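Local coordinates for uncharacterized protein YmzC (PDB 3KVP), which is of unknown function but is made by Bacillus subtilis with a signal sequence, so it is probably exported from the cytoplasm, at residues Q21-F32 against M35-E47. Residues are numbered along the deposited sequence; the frame is centred on the assembly and turned at random.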
ATOM      1  N   GLN D  21       1.565  -8.061 -12.330  1.00 77.86           N
ATOM      2  CA  GLN D  21       0.238  -7.446 -12.199  1.00 68.56           C
ATOM      3  C   GLN D  21      -0.460  -7.349 -10.805  1.00 74.64           C
ATOM      4  O   GLN D  21      -1.501  -6.694 -10.705  1.00 74.89           O
ATOM      5  CB  GLN D  21      -0.730  -8.063 -13.226  1.00 72.27           C
ATOM      6  CG  GLN D  21      -0.228  -9.344 -13.901  1.00 85.99           C
ATOM      7  CD  GLN D  21      -0.885  -9.572 -15.273  1.00 91.53           C
ATOM      8  OE1 GLN D  21      -2.091  -9.396 -15.421  1.00 95.35           O
ATOM      9  NE2 GLN D  21      -0.088  -9.958 -16.274  1.00 83.08           N
ATOM     10  N   PRO D  22       0.094  -7.963  -9.731  1.00 73.10           N
ATOM     11  CA  PRO D  22      -0.641  -7.942  -8.448  1.00 70.41           C
ATOM     12  C   PRO D  22      -0.398  -6.707  -7.589  1.00 66.83           C
ATOM     13  O   PRO D  22       0.693  -6.136  -7.621  1.00 73.74           O
ATOM     14  CB  PRO D  22      -0.038  -9.126  -7.692  1.00 68.49           C
ATOM     15  CG  PRO D  22       1.392  -9.084  -8.101  1.00 74.00           C
ATOM     16  CD  PRO D  22       1.398  -8.636  -9.574  1.00 75.32           C
ATOM     17  N   THR D  23      -1.396  -6.338  -6.789  1.00 57.60           N
ATOM     18  CA  THR D  23      -1.267  -5.237  -5.839  1.00 58.08           C
ATOM     19  C   THR D  23      -1.770  -5.667  -4.456  1.00 55.88           C
ATOM     20  O   THR D  23      -2.694  -6.464  -4.349  1.00 59.29           O
ATOM     21  CB  THR D  23      -2.050  -3.994  -6.319  1.00 57.93           C
ATOM     22  OG1 THR D  23      -1.872  -2.918  -5.386  1.00 54.85           O
ATOM     23  CG2 THR D  23      -3.542  -4.320  -6.476  1.00 53.38           C
ATOM     24  N   SER D  24      -1.184  -5.131  -3.395  1.00 53.19           N
ATOM     25  CA  SER D  24      -1.526  -5.612  -2.056  1.00 53.07           C
ATOM     26  C   SER D  24      -1.802  -4.485  -1.106  1.00 48.60           C
ATOM     27  O   SER D  24      -1.354  -3.366  -1.315  1.00 56.33           O
ATOM     28  CB  SER D  24      -0.396  -6.464  -1.480  1.00 56.87           C
ATOM     29  OG  SER D  24       0.761  -5.668  -1.268  1.00 58.43           O
ATOM     30  N   PHE D  25      -2.522  -4.802  -0.039  1.00 47.53           N
ATOM     31  CA  PHE D  25      -2.934  -3.813   0.950  1.00 46.49           C
ATOM     32  C   PHE D  25      -3.086  -4.490   2.325  1.00 45.22           C
ATOM     33  O   PHE D  25      -3.391  -5.686   2.414  1.00 45.20           O
ATOM     34  CB  PHE D  25      -4.262  -3.197   0.523  1.00 39.42           C
ATOM     35  CG  PHE D  25      -5.297  -4.223   0.217  1.00 41.02           C
ATOM     36  CD1 PHE D  25      -6.125  -4.702   1.209  1.00 42.18           C
ATOM     37  CD2 PHE D  25      -5.411  -4.745  -1.057  1.00 43.03           C
ATOM     38  CE1 PHE D  25      -7.070  -5.687   0.935  1.00 41.14           C
ATOM     39  CE2 PHE D  25      -6.351  -5.723  -1.339  1.00 42.23           C
ATOM     40  CZ  PHE D  25      -7.171  -6.203  -0.330  1.00 41.83           C
ATOM     41  N   PRO D  26      -2.877  -3.724   3.398  1.00 34.83           N
ATOM     42  CA  PRO D  26      -3.013  -4.169   4.785  1.00 38.15           C
ATOM     43  C   PRO D  26      -4.457  -4.127   5.269  1.00 42.80           C
ATOM     44  O   PRO D  26      -5.253  -3.356   4.753  1.00 44.99           O
ATOM     45  CB  PRO D  26      -2.218  -3.120   5.549  1.00 36.31           C
ATOM     46  CG  PRO D  26      -2.438  -1.871   4.757  1.00 39.47           C
ATOM     47  CD  PRO D  26      -2.512  -2.301   3.306  1.00 34.27           C
ATOM     48  N   LEU D  27      -4.767  -4.952   6.263  1.00 43.00           N
ATOM     49  CA  LEU D  27      -6.079  -5.007   6.880  1.00 41.63           C
ATOM     50  C   LEU D  27      -5.814  -5.138   8.365  1.00 40.50           C
ATOM     51  O   LEU D  27      -4.666  -5.174   8.766  1.00 44.94           O
ATOM     52  CB  LEU D  27      -6.833  -6.234   6.380  1.00 43.96           C
ATOM     53  CG  LEU D  27      -7.182  -6.265   4.901  1.00 39.92           C
ATOM     54  CD1 LEU D  27      -7.662  -7.644   4.523  1.00 36.85           C
ATOM     55  CD2 LEU D  27      -8.247  -5.216   4.602  1.00 34.70           C
ATOM     56  N   GLU D  28      -6.854  -5.226   9.185  1.00 39.62           N
ATOM     57  CA  GLU D  28      -6.669  -5.271  10.633  1.00 40.12           C
ATOM     58  C   GLU D  28      -6.120  -6.615  11.117  1.00 44.10           C
ATOM     59  O   GLU D  28      -6.178  -7.621  10.422  1.00 41.89           O
ATOM     60  CB  GLU D  28      -7.993  -4.985  11.374  1.00 48.01           C
ATOM     61  CG  GLU D  28      -8.587  -3.567  11.216  1.00 56.88           C
ATOM     62  CD  GLU D  28      -9.998  -3.434  11.815  1.00 63.74           C
ATOM     63  OE1 GLU D  28     -10.561  -2.309  11.851  1.00 61.73           O
ATOM     64  OE2 GLU D  28     -10.551  -4.463  12.255  1.00 70.23           O
ATOM     65  N   HIS D  29      -5.638  -6.626  12.350  1.00 47.82           N
ATOM     66  CA  HIS D  29      -5.193  -7.851  12.987  1.00 43.44           C
ATOM     67  C   HIS D  29      -4.193  -8.630  12.106  1.00 48.81           C
ATOM     68  O   HIS D  29      -4.323  -9.833  11.917  1.00 51.18           O
ATOM     69  CB  HIS D  29      -6.402  -8.712  13.354  1.00 41.66           C
ATOM     70  CG  HIS D  29      -7.435  -7.998  14.173  1.00 53.11           C
ATOM     71  ND1 HIS D  29      -7.110  -7.102  15.171  1.00 56.17           N
ATOM     72  CD2 HIS D  29      -8.788  -8.064  14.159  1.00 60.89           C
ATOM     73  CE1 HIS D  29      -8.215  -6.628  15.718  1.00 55.03           C
ATOM     74  NE2 HIS D  29      -9.250  -7.196  15.120  1.00 62.13           N
ATOM     75  N   ASN D  30      -3.198  -7.939  11.563  1.00 48.39           N
ATOM     76  CA  ASN D  30      -2.181  -8.592  10.731  1.00 48.23           C
ATOM     77  C   ASN D  30      -2.703  -9.378   9.531  1.00 46.49           C
ATOM     78  O   ASN D  30      -2.008 -10.257   9.025  1.00 47.58           O
ATOM     79  CB  ASN D  30      -1.320  -9.526  11.576  1.00 51.65           C
ATOM     80  CG  ASN D  30       0.096  -9.010  11.775  1.00 55.01           C
ATOM     81  OD1 ASN D  30       0.930  -9.690  12.373  1.00 68.20           O
ATOM     82  ND2 ASN D  30       0.375  -7.819  11.280  1.00 45.78           N
ATOM     83  N   HIS D  31      -3.926  -9.102   9.096  1.00 39.31           N
ATOM     84  CA  HIS D  31      -4.392  -9.629   7.821  1.00 44.11           C
ATOM     85  C   HIS D  31      -3.912  -8.697   6.721  1.00 47.65           C
ATOM     86  O   HIS D  31      -3.535  -7.556   6.980  1.00 48.97           O
ATOM     87  CB  HIS D  31      -5.917  -9.714   7.769  1.00 45.01           C
ATOM     88  CG  HIS D  31      -6.503 -10.756   8.673  1.00 50.15           C
ATOM     89  ND1 HIS D  31      -6.301 -10.757  10.036  1.00 48.81           N
ATOM     90  CD2 HIS D  31      -7.311 -11.813   8.411  1.00 48.97           C
ATOM     91  CE1 HIS D  31      -6.948 -11.778  10.574  1.00 49.67           C
ATOM     92  NE2 HIS D  31      -7.573 -12.431   9.611  1.00 51.36           N
ATOM     93  N   PHE D  32      -3.926  -9.200   5.494  1.00 46.34           N
ATOM     94  CA  PHE D  32      -3.608  -8.420   4.309  1.00 42.30           C
ATOM     95  C   PHE D  32      -4.317  -9.045   3.127  1.00 50.04           C
ATOM     96  O   PHE D  32      -4.769 -10.194   3.200  1.00 51.23           O
ATOM     97  CB  PHE D  32      -2.105  -8.379   4.032  1.00 40.40           C
ATOM     98  CG  PHE D  32      -1.452  -9.748   3.884  1.00 44.32           C
ATOM     99  CD1 PHE D  32      -1.263 -10.321   2.632  1.00 48.77           C
ATOM    100  CD2 PHE D  32      -0.983 -10.436   4.994  1.00 44.96           C
ATOM    101  CE1 PHE D  32      -0.631 -11.573   2.484  1.00 47.69           C
ATOM    102  CE2 PHE D  32      -0.359 -11.681   4.855  1.00 45.23           C
ATOM    103  CZ  PHE D  32      -0.181 -12.247   3.593  1.00 44.09           C
HETATM  104  N   MSE D  35      -4.706  -8.467  -4.695  1.00 70.62           N
HETATM  105  CA  MSE D  35      -5.606  -8.458  -5.821  1.00 72.77           C
HETATM  106  C   MSE D  35      -4.759  -8.771  -7.037  1.00 77.51           C
HETATM  107  O   MSE D  35      -3.830  -8.027  -7.353  1.00 77.58           O
HETATM  108  CB  MSE D  35      -6.246  -7.088  -5.949  1.00 77.01           C
HETATM  109  CG  MSE D  35      -7.737  -7.144  -6.240  1.00 88.15           C
HETATM  110 SE   MSE D  35      -8.202  -7.342  -8.131  1.00140.99          SE
HETATM  111  CE  MSE D  35     -10.113  -7.645  -7.889  1.00 72.60           C
ATOM    112  N   GLU D  36      -5.055  -9.883  -7.699  1.00 85.18           N
ATOM    113  CA  GLU D  36      -4.293 -10.285  -8.878  1.00 93.94           C
ATOM    114  C   GLU D  36      -5.173 -11.024  -9.877  1.00 91.70           C
ATOM    115  O   GLU D  36      -5.906 -11.950  -9.510  1.00 86.04           O
ATOM    116  CB  GLU D  36      -3.120 -11.160  -8.470  1.00103.67           C
ATOM    117  CG  GLU D  36      -2.120 -11.371  -9.567  1.00114.32           C
ATOM    118  CD  GLU D  36      -1.059 -12.367  -9.164  1.00127.24           C
ATOM    119  OE1 GLU D  36      -1.394 -13.330  -8.437  1.00130.33           O
ATOM    120  OE2 GLU D  36       0.110 -12.190  -9.570  1.00133.14           O
ATOM    121  N   ASP D  37      -5.079 -10.622 -11.143  1.00 95.28           N
ATOM    122  CA  ASP D  37      -6.079 -10.993 -12.134  1.00 94.66           C
ATOM    123  C   ASP D  37      -7.429 -10.463 -11.667  1.00 95.38           C
ATOM    124  O   ASP D  37      -7.540  -9.306 -11.238  1.00 96.08           O
ATOM    125  CB  ASP D  37      -6.129 -12.503 -12.315  1.00104.41           C
ATOM    126  CG  ASP D  37      -4.979 -13.021 -13.155  1.00120.62           C
ATOM    127  OD1 ASP D  37      -4.374 -12.212 -13.898  1.00122.95           O
ATOM    128  OD2 ASP D  37      -4.682 -14.234 -13.081  1.00128.24           O
ATOM    129  N   GLY D  38      -8.455 -11.305 -11.728  1.00 92.26           N
ATOM    130  CA  GLY D  38      -9.762 -10.909 -11.225  1.00 84.08           C
ATOM    131  C   GLY D  38      -9.977 -11.319  -9.781  1.00 79.33           C
ATOM    132  O   GLY D  38     -11.043 -11.086  -9.216  1.00 79.81           O
ATOM    133  N   TYR D  39      -8.956 -11.917  -9.173  1.00 72.60           N
ATOM    134  CA  TYR D  39      -9.124 -12.531  -7.871  1.00 72.67           C
ATOM    135  C   TYR D  39      -8.620 -11.690  -6.716  1.00 64.77           C
ATOM    136  O   TYR D  39      -7.484 -11.204  -6.724  1.00 61.86           O
ATOM    137  CB  TYR D  39      -8.430 -13.880  -7.843  1.00 87.32           C
ATOM    138  CG  TYR D  39      -8.977 -14.833  -8.867  1.00100.91           C
ATOM    139  CD1 TYR D  39      -9.884 -15.819  -8.504  1.00103.35           C
ATOM    140  CD2 TYR D  39      -8.599 -14.739 -10.203  1.00107.43           C
ATOM    141  CE1 TYR D  39     -10.393 -16.696  -9.443  1.00108.42           C
ATOM    142  CE2 TYR D  39      -9.103 -15.610 -11.151  1.00110.95           C
ATOM    143  CZ  TYR D  39     -10.000 -16.589 -10.764  1.00112.30           C
ATOM    144  OH  TYR D  39     -10.509 -17.464 -11.700  1.00115.83           O
ATOM    145  N   ILE D  40      -9.484 -11.521  -5.724  1.00 60.61           N
ATOM    146  CA  ILE D  40      -9.074 -10.988  -4.436  1.00 63.22           C
ATOM    147  C   ILE D  40      -8.772 -12.176  -3.515  1.00 65.56           C
ATOM    148  O   ILE D  40      -9.527 -13.146  -3.499  1.00 69.55           O
ATOM    149  CB  ILE D  40     -10.177 -10.131  -3.794  1.00 59.72           C
ATOM    150  CG1 ILE D  40     -10.521  -8.945  -4.688  1.00 62.90           C
ATOM    151  CG2 ILE D  40      -9.734  -9.650  -2.411  1.00 61.04           C
ATOM    152  CD1 ILE D  40     -11.623  -8.093  -4.145  1.00 63.63           C
ATOM    153  N   LYS D  41      -7.672 -12.099  -2.766  1.00 60.77           N
ATOM    154  CA  LYS D  41      -7.292 -13.138  -1.817  1.00 58.57           C
ATOM    155  C   LYS D  41      -7.002 -12.482  -0.481  1.00 60.53           C
ATOM    156  O   LYS D  41      -6.229 -11.527  -0.426  1.00 65.33           O
ATOM    157  CB  LYS D  41      -6.016 -13.819  -2.275  1.00 62.49           C
ATOM    158  CG  LYS D  41      -6.067 -14.493  -3.618  1.00 74.20           C
ATOM    159  CD  LYS D  41      -4.659 -14.880  -4.046  1.00 84.31           C
ATOM    160  CE  LYS D  41      -4.571 -15.070  -5.545  1.00 99.23           C
ATOM    161  NZ  LYS D  41      -3.176 -14.879  -6.032  1.00107.55           N
ATOM    162  N   ILE D  42      -7.611 -12.973   0.596  1.00 58.93           N
ATOM    163  CA  ILE D  42      -7.308 -12.434   1.926  1.00 54.19           C
ATOM    164  C   ILE D  42      -6.479 -13.408   2.761  1.00 57.85           C
ATOM    165  O   ILE D  42      -6.745 -14.620   2.797  1.00 57.52           O
ATOM    166  CB  ILE D  42      -8.553 -11.962   2.696  1.00 52.13           C
ATOM    167  CG1 ILE D  42      -9.025 -10.609   2.161  1.00 53.45           C
ATOM    168  CG2 ILE D  42      -8.220 -11.753   4.150  1.00 47.81           C
ATOM    169  CD1 ILE D  42      -9.837 -10.718   0.971  1.00 60.49           C
ATOM    170  N   TYR D  43      -5.453 -12.860   3.404  1.00 55.88           N
ATOM    171  CA  TYR D  43      -4.487 -13.646   4.141  1.00 53.31           C
ATOM    172  C   TYR D  43      -4.404 -13.176   5.571  1.00 55.10           C
ATOM    173  O   TYR D  43      -4.846 -12.064   5.897  1.00 52.29           O
ATOM    174  CB  TYR D  43      -3.108 -13.469   3.537  1.00 51.61           C
ATOM    175  CG  TYR D  43      -2.960 -13.971   2.137  1.00 59.02           C
ATOM    176  CD1 TYR D  43      -3.234 -13.143   1.052  1.00 58.50           C
ATOM    177  CD2 TYR D  43      -2.525 -15.272   1.883  1.00 65.62           C
ATOM    178  CE1 TYR D  43      -3.081 -13.590  -0.243  1.00 60.83           C
ATOM    179  CE2 TYR D  43      -2.372 -15.736   0.573  1.00 68.86           C
ATOM    180  CZ  TYR D  43      -2.653 -14.883  -0.481  1.00 66.39           C
ATOM    181  OH  TYR D  43      -2.510 -15.306  -1.777  1.00 76.32           O
ATOM    182  N   GLU D  44      -3.812 -14.022   6.414  1.00 51.90           N
ATOM    183  CA  GLU D  44      -3.469 -13.658   7.781  1.00 52.74           C
ATOM    184  C   GLU D  44      -2.036 -14.042   8.072  1.00 52.08           C
ATOM    185  O   GLU D  44      -1.615 -15.151   7.760  1.00 55.90           O
ATOM    186  CB  GLU D  44      -4.374 -14.351   8.796  1.00 62.29           C
ATOM    187  CG  GLU D  44      -4.147 -13.835  10.223  1.00 71.38           C
ATOM    188  CD  GLU D  44      -5.054 -14.487  11.272  1.00 78.53           C
ATOM    189  OE1 GLU D  44      -5.752 -15.475  10.942  1.00 80.67           O
ATOM    190  OE2 GLU D  44      -5.058 -14.010  12.431  1.00 75.82           O
ATOM    191  N   TYR D  45      -1.276 -13.128   8.655  1.00 48.01           N
ATOM    192  CA  TYR D  45       0.029 -13.503   9.176  1.00 47.92           C
ATOM    193  C   TYR D  45      -0.030 -13.690  10.694  1.00 53.72           C
ATOM    194  O   TYR D  45      -0.392 -12.768  11.431  1.00 56.08           O
ATOM    195  CB  TYR D  45       1.087 -12.471   8.815  1.00 46.02           C
ATOM    196  CG  TYR D  45       2.421 -12.763   9.470  1.00 53.04           C
ATOM    197  CD1 TYR D  45       3.118 -13.923   9.181  1.00 57.32           C
ATOM    198  CD2 TYR D  45       2.968 -11.887  10.393  1.00 56.98           C
ATOM    199  CE1 TYR D  45       4.340 -14.203   9.783  1.00 57.98           C
ATOM    200  CE2 TYR D  45       4.183 -12.147  10.996  1.00 57.11           C
ATOM    201  CZ  TYR D  45       4.867 -13.303  10.686  1.00 60.54           C
ATOM    202  OH  TYR D  45       6.070 -13.557  11.293  1.00 63.57           O
ATOM    203  N   ASN D  46       0.306 -14.883  11.173  1.00 58.90           N
ATOM    204  CA  ASN D  46       0.340 -15.091  12.612  1.00 60.48           C
ATOM    205  C   ASN D  46       1.755 -14.976  13.145  1.00 60.22           C
ATOM    206  O   ASN D  46       2.554 -15.912  13.043  1.00 62.84           O
ATOM    207  CB  ASN D  46      -0.258 -16.439  12.981  1.00 69.50           C
ATOM    208  CG  ASN D  46      -0.348 -16.643  14.482  1.00 72.60           C
ATOM    209  OD1 ASN D  46       0.314 -15.961  15.269  1.00 75.62           O
ATOM    210  ND2 ASN D  46      -1.172 -17.593  14.884  1.00 74.62           N
ATOM    211  N   GLU D  47       2.066 -13.820  13.717  1.00 52.85           N
ATOM    212  CA  GLU D  47       3.415 -13.564  14.180  1.00 50.82           C
ATOM    213  C   GLU D  47       3.825 -14.602  15.224  1.00 59.12           C
ATOM    214  O   GLU D  47       4.974 -15.046  15.255  1.00 65.04           O
ATOM    215  CB  GLU D  47       3.506 -12.154  14.748  1.00 51.07           C
ATOM    216  CG  GLU D  47       4.890 -11.764  15.224  1.00 64.56           C
ATOM    217  CD  GLU D  47       4.946 -10.343  15.783  1.00 75.90           C
ATOM    218  OE1 GLU D  47       3.999  -9.551  15.547  1.00 70.53           O
ATOM    219  OE2 GLU D  47       5.946 -10.017  16.465  1.00 84.87           O
TER
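Tyr43 N donates to Phe32 O over 2.8 Å, close to straight. In return Tyr43 O accepts a hydrogen bond from Phe32 N at 3.0 Å, coming from above the carbonyl plane, and His31 CA adds a weaker, bent C-H...O contact, CA to Tyr43 O 3.1 Å. Tyr45 N to Asn30 O carries the pairing on into the Glu28 to His31 turn. On one face of the sheet His31 and Glu44 meet as a non-hydrogen-bonded pair. With chi1 at -172° the Glu44 chain runs extended, which lays CG over the imidazole face, 3.7 Å from the ring centroid, and the carboxylate stacks on the ring with the planes 22° apart. His31 ND1 meanwhile reaches back to His29 O at 2.9 Å, which ties the ring to that turn; an alanine here would probably leave Glu44 without its flat platform and the turn without that side-chain clamp. On the opposite face the Phe32 and Tyr43 rings run nearly parallel, 10° apart, but are slid so far that they barely overlap. Phe25 of the second subunit stacks on Phe32, and Asp60 of that subunit takes the Tyr43 hydroxyl. Farther along, Thr23 and Met35 (selenomethionine) form a hydrogen-bonded pair, with Met35 N to Thr23 O at 2.9 Å. Next to it Pro22 CB lies 3.6 Å from CG of the poorly ordered Glu36, their side chains side by side. Strand 31-36 thus pairs with both neighbours, through type I' (Glu28 to His31) and type II' (Glu36 to Tyr39) turns: consecutive hairpins of an antiparallel beta meander.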